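Local coordinates for protein VESB protease (Vibrio cholerae, PDB 4LK4) that probably acts as a secreted trypsin-like serine endopeptidase of the peptidase S1 family, cleaving peptide bonds in other proteins, at residues 129-142 and 152-164. The protein carries 1 engineered substitution. Sequence-based numbering, arbitrary orientation.
Sequences LPALTPLTVAGWGI and TPILQEVDVDLVS
The Leu155 side chain leaves on the far side of its backbone N, chi1 179°, which lays CD1 over the six-membered ring of Trp140. CD1 stands 3.8 Å from that ring's centroid and only 4° off the ring normal, a CH-pi contact over the face. The same methyl, Leu155 CD1, lies 3.5 Å from Gly139 N. At the indole's edge, Trp140 NE1 makes a weak bond to Pro153 O, bent to 126° at the hydrogen, and it also bonds to Tyr73 O.

Between the ends, residues 134-139 and 156-162 pair as an antiparallel hairpin; Leu135 with Val160, Val137 with Val158 and Gly139 with Gln156 are the hydrogen-bonded pairs. On the face bearing Thr136 and Asp159, a non-hydrogen-bonded pair, the Thr136 hydroxyl OG1 donates to Asp159 OD1; the modelled 2.5 Å is very short, and the exact length is doubtful at 2.40 Å resolution. The other carboxylate oxygen, OD2, takes a salt bridge from Lys206 and a bond from Ile11 N, so this buried acid is held through both oxygens and its negative charge is probably favoured.

The other face is mostly apolar, Gln156, whose NE2 bonds to Asn16, being the exception: Val137 CG2 meets Val160 CG2 at 3.8 Å, their side chains crossing at about a right angle. Ile142, from the loop that follows strand 134-139, packs its CG2 3.6 Å from Val158 CG1. Near the other end, Leu162 CD2 packs 3.7 Å from Leu129 CB beside the type II turn Pro130 to Thr133.

Both strands belong to the second barrel of the trypsin fold: 134-139 pairs antiparallel with strand 202-205 and 156-162 with strand 184-189, while Leu135 and Val137 also touch strand 211-216 through Leu212 and Val215.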
ATOM      1  N   LEU A 129      12.693 -18.657  -6.143  1.00 65.81           N
ATOM      2  CA  LEU A 129      11.908 -19.676  -5.487  1.00 63.99           C
ATOM      3  C   LEU A 129      11.351 -20.652  -6.502  1.00 64.88           C
ATOM      4  O   LEU A 129      10.698 -20.239  -7.449  1.00 66.47           O
ATOM      5  CB  LEU A 129      10.755 -19.010  -4.729  1.00 59.93           C
ATOM      6  CG  LEU A 129      11.137 -18.120  -3.544  1.00 58.03           C
ATOM      7  CD1 LEU A 129       9.874 -17.673  -2.819  1.00 56.13           C
ATOM      8  CD2 LEU A 129      12.083 -18.804  -2.578  1.00 58.95           C
ATOM      9  N   PRO A 130      11.590 -21.953  -6.303  1.00 67.25           N
ATOM     10  CA  PRO A 130      10.935 -22.902  -7.196  1.00 68.65           C
ATOM     11  C   PRO A 130       9.458 -23.031  -6.852  1.00 67.77           C
ATOM     12  O   PRO A 130       9.047 -22.712  -5.734  1.00 66.46           O
ATOM     13  CB  PRO A 130      11.645 -24.210  -6.886  1.00 69.24           C
ATOM     14  CG  PRO A 130      11.999 -24.077  -5.448  1.00 68.47           C
ATOM     15  CD  PRO A 130      12.433 -22.647  -5.310  1.00 67.85           C
ATOM     16  N   ALA A 131       8.687 -23.506  -7.824  1.00 68.87           N
ATOM     17  CA  ALA A 131       7.285 -23.826  -7.632  1.00 66.11           C
ATOM     18  C   ALA A 131       7.209 -24.837  -6.502  1.00 63.98           C
ATOM     19  O   ALA A 131       8.102 -25.640  -6.324  1.00 63.92           O
ATOM     20  CB  ALA A 131       6.679 -24.405  -8.916  1.00 67.72           C
ATOM     21  N   LEU A 132       6.131 -24.748  -5.738  1.00 61.82           N
ATOM     22  CA  LEU A 132       5.894 -25.557  -4.542  1.00 61.12           C
ATOM     23  C   LEU A 132       6.654 -25.113  -3.314  1.00 57.54           C
ATOM     24  O   LEU A 132       6.556 -25.753  -2.303  1.00 59.23           O
ATOM     25  CB  LEU A 132       6.154 -27.030  -4.798  1.00 64.39           C
ATOM     26  CG  LEU A 132       5.271 -27.740  -5.830  1.00 67.82           C
ATOM     27  CD1 LEU A 132       5.469 -29.233  -5.645  1.00 71.60           C
ATOM     28  CD2 LEU A 132       3.792 -27.475  -5.696  1.00 67.13           C
ATOM     29  N   THR A 133       7.416 -24.034  -3.390  1.00 55.00           N
ATOM     30  CA  THR A 133       7.966 -23.427  -2.189  1.00 53.16           C
ATOM     31  C   THR A 133       6.812 -23.224  -1.189  1.00 50.46           C
ATOM     32  O   THR A 133       5.807 -22.627  -1.518  1.00 48.15           O
ATOM     33  CB  THR A 133       8.626 -22.083  -2.514  1.00 53.19           C
ATOM     34  OG1 THR A 133       9.796 -22.313  -3.314  1.00 55.86           O
ATOM     35  CG2 THR A 133       8.972 -21.318  -1.232  1.00 52.03           C
ATOM     36  N   PRO A 134       6.933 -23.785   0.022  1.00 50.46           N
ATOM     37  CA  PRO A 134       5.861 -23.629   0.991  1.00 48.37           C
ATOM     38  C   PRO A 134       5.745 -22.185   1.473  1.00 46.61           C
ATOM     39  O   PRO A 134       6.758 -21.582   1.824  1.00 47.15           O
ATOM     40  CB  PRO A 134       6.312 -24.547   2.146  1.00 49.58           C
ATOM     41  CG  PRO A 134       7.243 -25.534   1.504  1.00 51.98           C
ATOM     42  CD  PRO A 134       7.973 -24.728   0.499  1.00 51.96           C
ATOM     43  N   LEU A 135       4.530 -21.641   1.495  1.00 44.70           N
ATOM     44  CA  LEU A 135       4.303 -20.309   2.003  1.00 43.04           C
ATOM     45  C   LEU A 135       3.176 -20.349   3.012  1.00 42.60           C
ATOM     46  O   LEU A 135       2.351 -21.257   2.990  1.00 42.27           O
ATOM     47  CB  LEU A 135       3.924 -19.363   0.852  1.00 42.63           C
ATOM     48  CG  LEU A 135       4.824 -19.419  -0.389  1.00 43.82           C
ATOM     49  CD1 LEU A 135       4.200 -18.576  -1.491  1.00 43.54           C
ATOM     50  CD2 LEU A 135       6.212 -18.913  -0.087  1.00 44.00           C
ATOM     51  N   THR A 136       3.128 -19.331   3.876  1.00 42.54           N
ATOM     52  CA  THR A 136       2.088 -19.194   4.860  1.00 42.27           C
ATOM     53  C   THR A 136       1.427 -17.815   4.797  1.00 40.80           C
ATOM     54  O   THR A 136       2.109 -16.812   4.858  1.00 39.67           O
ATOM     55  CB  THR A 136       2.657 -19.411   6.270  1.00 44.69           C
ATOM     56  OG1 THR A 136       3.400 -20.641   6.315  1.00 46.80           O
ATOM     57  CG2 THR A 136       1.529 -19.471   7.293  1.00 44.43           C
ATOM     58  N   VAL A 137       0.092 -17.820   4.728  1.00 40.07           N
ATOM     59  CA  VAL A 137      -0.763 -16.659   4.671  1.00 39.70           C
ATOM     60  C   VAL A 137      -1.406 -16.450   6.015  1.00 40.17           C
ATOM     61  O   VAL A 137      -1.735 -17.409   6.699  1.00 41.97           O
ATOM     62  CB  VAL A 137      -1.961 -16.896   3.734  1.00 40.31           C
ATOM     63  CG1 VAL A 137      -2.691 -15.594   3.496  1.00 40.56           C
ATOM     64  CG2 VAL A 137      -1.495 -17.432   2.398  1.00 41.79           C
ATOM     65  N   ALA A 138      -1.651 -15.213   6.394  1.00 39.74           N
ATOM     66  CA  ALA A 138      -2.264 -14.958   7.690  1.00 40.61           C
ATOM     67  C   ALA A 138      -3.303 -13.861   7.580  1.00 39.99           C
ATOM     68  O   ALA A 138      -3.140 -12.909   6.830  1.00 40.52           O
ATOM     69  CB  ALA A 138      -1.215 -14.600   8.729  1.00 41.02           C
ATOM     70  N   GLY A 139      -4.388 -14.022   8.322  1.00 40.19           N
ATOM     71  CA  GLY A 139      -5.422 -13.017   8.368  1.00 39.50           C
ATOM     72  C   GLY A 139      -6.687 -13.575   8.962  1.00 40.13           C
ATOM     73  O   GLY A 139      -6.739 -14.759   9.330  1.00 40.98           O
ATOM     74  N   TRP A 140      -7.719 -12.733   8.998  1.00 39.65           N
ATOM     75  CA  TRP A 140      -8.991 -13.087   9.611  1.00 40.37           C
ATOM     76  C   TRP A 140      -9.997 -13.781   8.651  1.00 41.54           C
ATOM     77  O   TRP A 140     -10.895 -14.570   9.086  1.00 42.43           O
ATOM     78  CB  TRP A 140      -9.568 -11.881  10.336  1.00 39.07           C
ATOM     79  CG  TRP A 140      -8.781 -11.549  11.606  1.00 38.89           C
ATOM     80  CD1 TRP A 140      -9.071 -11.948  12.894  1.00 38.77           C
ATOM     81  CD2 TRP A 140      -7.612 -10.729  11.703  1.00 38.06           C
ATOM     82  NE1 TRP A 140      -8.128 -11.452  13.763  1.00 39.02           N
ATOM     83  CE2 TRP A 140      -7.229 -10.698  13.060  1.00 38.46           C
ATOM     84  CE3 TRP A 140      -6.829 -10.042  10.767  1.00 37.76           C
ATOM     85  CZ2 TRP A 140      -6.105  -9.997  13.507  1.00 39.47           C
ATOM     86  CZ3 TRP A 140      -5.700  -9.335  11.225  1.00 37.96           C
ATOM     87  CH2 TRP A 140      -5.359  -9.318  12.575  1.00 38.06           C
ATOM     88  N   GLY A 141      -9.793 -13.637   7.360  1.00 58.40           N
ATOM     89  CA  GLY A 141     -10.711 -14.294   6.408  1.00 60.88           C
ATOM     90  C   GLY A 141     -10.603 -15.803   6.144  1.00 60.95           C
ATOM     91  O   GLY A 141     -11.435 -16.350   5.399  1.00 64.61           O
ATOM     92  N   ILE A 142      -9.602 -16.496   6.694  1.00 57.36           N
ATOM     93  CA  ILE A 142      -9.179 -17.764   6.078  1.00 56.72           C
ATOM     94  C   ILE A 142     -10.196 -18.900   6.258  1.00 58.08           C
ATOM     95  O   ILE A 142     -10.673 -19.125   7.350  1.00 57.71           O
ATOM     96  CB  ILE A 142      -7.760 -18.155   6.504  1.00 55.33           C
ATOM     97  CG1 ILE A 142      -6.808 -17.014   6.083  1.00 54.03           C
ATOM     98  CG2 ILE A 142      -7.355 -19.480   5.854  1.00 55.75           C
ATOM     99  CD1 ILE A 142      -5.396 -17.136   6.590  1.00 53.12           C
ATOM    100  N   THR A 152     -14.470 -15.009  12.083  1.00 48.96           N
ATOM    101  CA  THR A 152     -14.009 -15.143  13.455  1.00 48.28           C
ATOM    102  C   THR A 152     -13.089 -14.028  13.915  1.00 46.22           C
ATOM    103  O   THR A 152     -12.316 -13.521  13.129  1.00 46.07           O
ATOM    104  CB  THR A 152     -13.280 -16.487  13.547  1.00 49.38           C
ATOM    105  OG1 THR A 152     -14.270 -17.467  13.827  1.00 52.90           O
ATOM    106  CG2 THR A 152     -12.262 -16.565  14.570  1.00 48.93           C
ATOM    107  N   PRO A 153     -13.088 -13.721  15.221  1.00 45.25           N
ATOM    108  CA  PRO A 153     -12.256 -12.618  15.660  1.00 44.26           C
ATOM    109  C   PRO A 153     -10.790 -12.963  15.823  1.00 43.85           C
ATOM    110  O   PRO A 153      -9.993 -12.095  16.147  1.00 43.98           O
ATOM    111  CB  PRO A 153     -12.898 -12.211  16.990  1.00 44.97           C
ATOM    112  CG  PRO A 153     -13.559 -13.433  17.482  1.00 45.83           C
ATOM    113  CD  PRO A 153     -13.863 -14.312  16.322  1.00 45.99           C
ATOM    114  N   ILE A 154     -10.445 -14.213  15.575  1.00 43.65           N
ATOM    115  CA  ILE A 154      -9.115 -14.759  15.854  1.00 44.19           C
ATOM    116  C   ILE A 154      -8.294 -14.857  14.555  1.00 43.26           C
ATOM    117  O   ILE A 154      -8.755 -15.370  13.515  1.00 42.47           O
ATOM    118  CB  ILE A 154      -9.243 -16.167  16.483  1.00 45.80           C
ATOM    119  CG1 ILE A 154     -10.188 -16.143  17.687  1.00 46.91           C
ATOM    120  CG2 ILE A 154      -7.889 -16.780  16.868  1.00 47.36           C
ATOM    121  CD1 ILE A 154      -9.566 -15.673  18.976  1.00 48.47           C
ATOM    122  N   LEU A 155      -7.061 -14.387  14.635  1.00 43.51           N
ATOM    123  CA  LEU A 155      -6.145 -14.467  13.511  1.00 43.12           C
ATOM    124  C   LEU A 155      -5.945 -15.917  13.074  1.00 43.68           C
ATOM    125  O   LEU A 155      -5.641 -16.777  13.877  1.00 44.77           O
ATOM    126  CB  LEU A 155      -4.813 -13.814  13.899  1.00 44.01           C
ATOM    127  CG  LEU A 155      -3.698 -13.813  12.861  1.00 43.74           C
ATOM    128  CD1 LEU A 155      -4.085 -12.967  11.654  1.00 42.78           C
ATOM    129  CD2 LEU A 155      -2.410 -13.323  13.490  1.00 45.54           C
ATOM    130  N   GLN A 156      -6.181 -16.177  11.800  1.00 43.62           N
ATOM    131  CA  GLN A 156      -5.939 -17.476  11.206  1.00 44.87           C
ATOM    132  C   GLN A 156      -4.656 -17.508  10.354  1.00 44.70           C
ATOM    133  O   GLN A 156      -4.173 -16.478   9.867  1.00 43.70           O
ATOM    134  CB  GLN A 156      -7.064 -17.839  10.269  1.00 45.67           C
ATOM    135  CG  GLN A 156      -8.472 -17.738  10.819  1.00 46.86           C
ATOM    136  CD  GLN A 156      -8.707 -18.831  11.797  1.00 49.17           C
ATOM    137  OE1 GLN A 156      -8.690 -20.018  11.450  1.00 51.20           O
ATOM    138  NE2 GLN A 156      -8.812 -18.455  13.047  1.00 50.21           N
ATOM    139  N   GLU A 157      -4.131 -18.710  10.149  1.00 45.92           N
ATOM    140  CA  GLU A 157      -3.052 -18.927   9.211  1.00 46.10           C
ATOM    141  C   GLU A 157      -3.336 -20.176   8.389  1.00 47.28           C
ATOM    142  O   GLU A 157      -4.159 -20.985   8.769  1.00 48.91           O
ATOM    143  CB  GLU A 157      -1.695 -19.000   9.920  1.00 47.13           C
ATOM    144  CG  GLU A 157      -1.621 -19.933  11.122  1.00 49.63           C
ATOM    145  CD  GLU A 157      -0.209 -20.121  11.662  1.00 51.68           C
ATOM    146  OE1 GLU A 157       0.739 -19.727  10.959  1.00 51.83           O
ATOM    147  OE2 GLU A 157      -0.022 -20.664  12.776  1.00 54.19           O
ATOM    148  N   VAL A 158      -2.693 -20.304   7.240  1.00 47.22           N
ATOM    149  CA  VAL A 158      -2.794 -21.506   6.427  1.00 48.95           C
ATOM    150  C   VAL A 158      -1.596 -21.606   5.486  1.00 49.21           C
ATOM    151  O   VAL A 158      -1.018 -20.593   5.061  1.00 48.24           O
ATOM    152  CB  VAL A 158      -4.104 -21.516   5.624  1.00 49.58           C
ATOM    153  CG1 VAL A 158      -4.142 -20.369   4.630  1.00 48.53           C
ATOM    154  CG2 VAL A 158      -4.336 -22.861   4.931  1.00 51.98           C
ATOM    155  N   ASP A 159      -1.207 -22.819   5.157  1.00 51.55           N
ATOM    156  CA  ASP A 159      -0.133 -22.999   4.206  1.00 52.19           C
ATOM    157  C   ASP A 159      -0.675 -23.116   2.794  1.00 52.72           C
ATOM    158  O   ASP A 159      -1.761 -23.629   2.570  1.00 53.89           O
ATOM    159  CB  ASP A 159       0.732 -24.190   4.575  1.00 54.79           C
ATOM    160  CG  ASP A 159       1.731 -23.860   5.694  1.00 55.76           C
ATOM    161  OD1 ASP A 159       1.991 -22.652   5.952  1.00 55.24           O
ATOM    162  OD2 ASP A 159       2.290 -24.805   6.293  1.00 58.59           O
ATOM    163  N   VAL A 160       0.105 -22.587   1.861  1.00 52.10           N
ATOM    164  CA  VAL A 160      -0.195 -22.634   0.457  1.00 53.66           C
ATOM    165  C   VAL A 160       1.109 -22.887  -0.258  1.00 54.26           C
ATOM    166  O   VAL A 160       2.165 -22.554   0.256  1.00 52.63           O
ATOM    167  CB  VAL A 160      -0.793 -21.293  -0.026  1.00 52.90           C
ATOM    168  CG1 VAL A 160      -2.113 -21.024   0.657  1.00 53.23           C
ATOM    169  CG2 VAL A 160       0.144 -20.138   0.245  1.00 50.90           C
ATOM    170  N   ASP A 161       1.028 -23.453  -1.452  1.00 46.09           N
ATOM    171  CA  ASP A 161       2.220 -23.705  -2.301  1.00 48.04           C
ATOM    172  C   ASP A 161       2.361 -22.708  -3.452  1.00 46.62           C
ATOM    173  O   ASP A 161       1.383 -22.401  -4.140  1.00 47.91           O
ATOM    174  CB  ASP A 161       2.140 -25.100  -2.914  1.00 51.64           C
ATOM    175  CG  ASP A 161       2.457 -26.201  -1.925  1.00 55.19           C
ATOM    176  OD1 ASP A 161       2.799 -25.904  -0.754  1.00 57.24           O
ATOM    177  OD2 ASP A 161       2.371 -27.386  -2.330  1.00 59.47           O
ATOM    178  N   LEU A 162       3.582 -22.247  -3.704  1.00 46.20           N
ATOM    179  CA  LEU A 162       3.857 -21.396  -4.871  1.00 45.70           C
ATOM    180  C   LEU A 162       3.537 -22.157  -6.157  1.00 47.59           C
ATOM    181  O   LEU A 162       3.881 -23.305  -6.268  1.00 49.77           O
ATOM    182  CB  LEU A 162       5.311 -20.939  -4.868  1.00 45.53           C
ATOM    183  CG  LEU A 162       5.756 -19.855  -5.861  1.00 44.89           C
ATOM    184  CD1 LEU A 162       4.908 -18.582  -5.825  1.00 42.43           C
ATOM    185  CD2 LEU A 162       7.225 -19.532  -5.605  1.00 45.65           C
ATOM    186  N   VAL A 163       2.847 -21.499  -7.084  1.00 48.13           N
ATOM    187  CA  VAL A 163       2.456 -22.022  -8.392  1.00 50.13           C
ATOM    188  C   VAL A 163       3.387 -21.485  -9.501  1.00 51.72           C
ATOM    189  O   VAL A 163       3.925 -20.394  -9.366  1.00 48.83           O
ATOM    190  CB  VAL A 163       1.016 -21.545  -8.701  1.00 49.00           C
ATOM    191  CG1 VAL A 163       0.538 -21.973 -10.088  1.00 50.02           C
ATOM    192  CG2 VAL A 163       0.051 -22.032  -7.631  1.00 49.12           C
ATOM    193  N   SER A 164       3.571 -22.254 -10.586  1.00 55.71           N
ATOM    194  CA  SER A 164       4.362 -21.801 -11.767  1.00 58.67           C
ATOM    195  C   SER A 164       3.782 -20.523 -12.313  1.00 57.27           C
ATOM    196  O   SER A 164       2.590 -20.448 -12.547  1.00 57.57           O
ATOM    197  CB  SER A 164       4.358 -22.831 -12.924  1.00 63.06           C
ATOM    198  OG  SER A 164       4.846 -24.128 -12.507  1.00 68.73           O
TER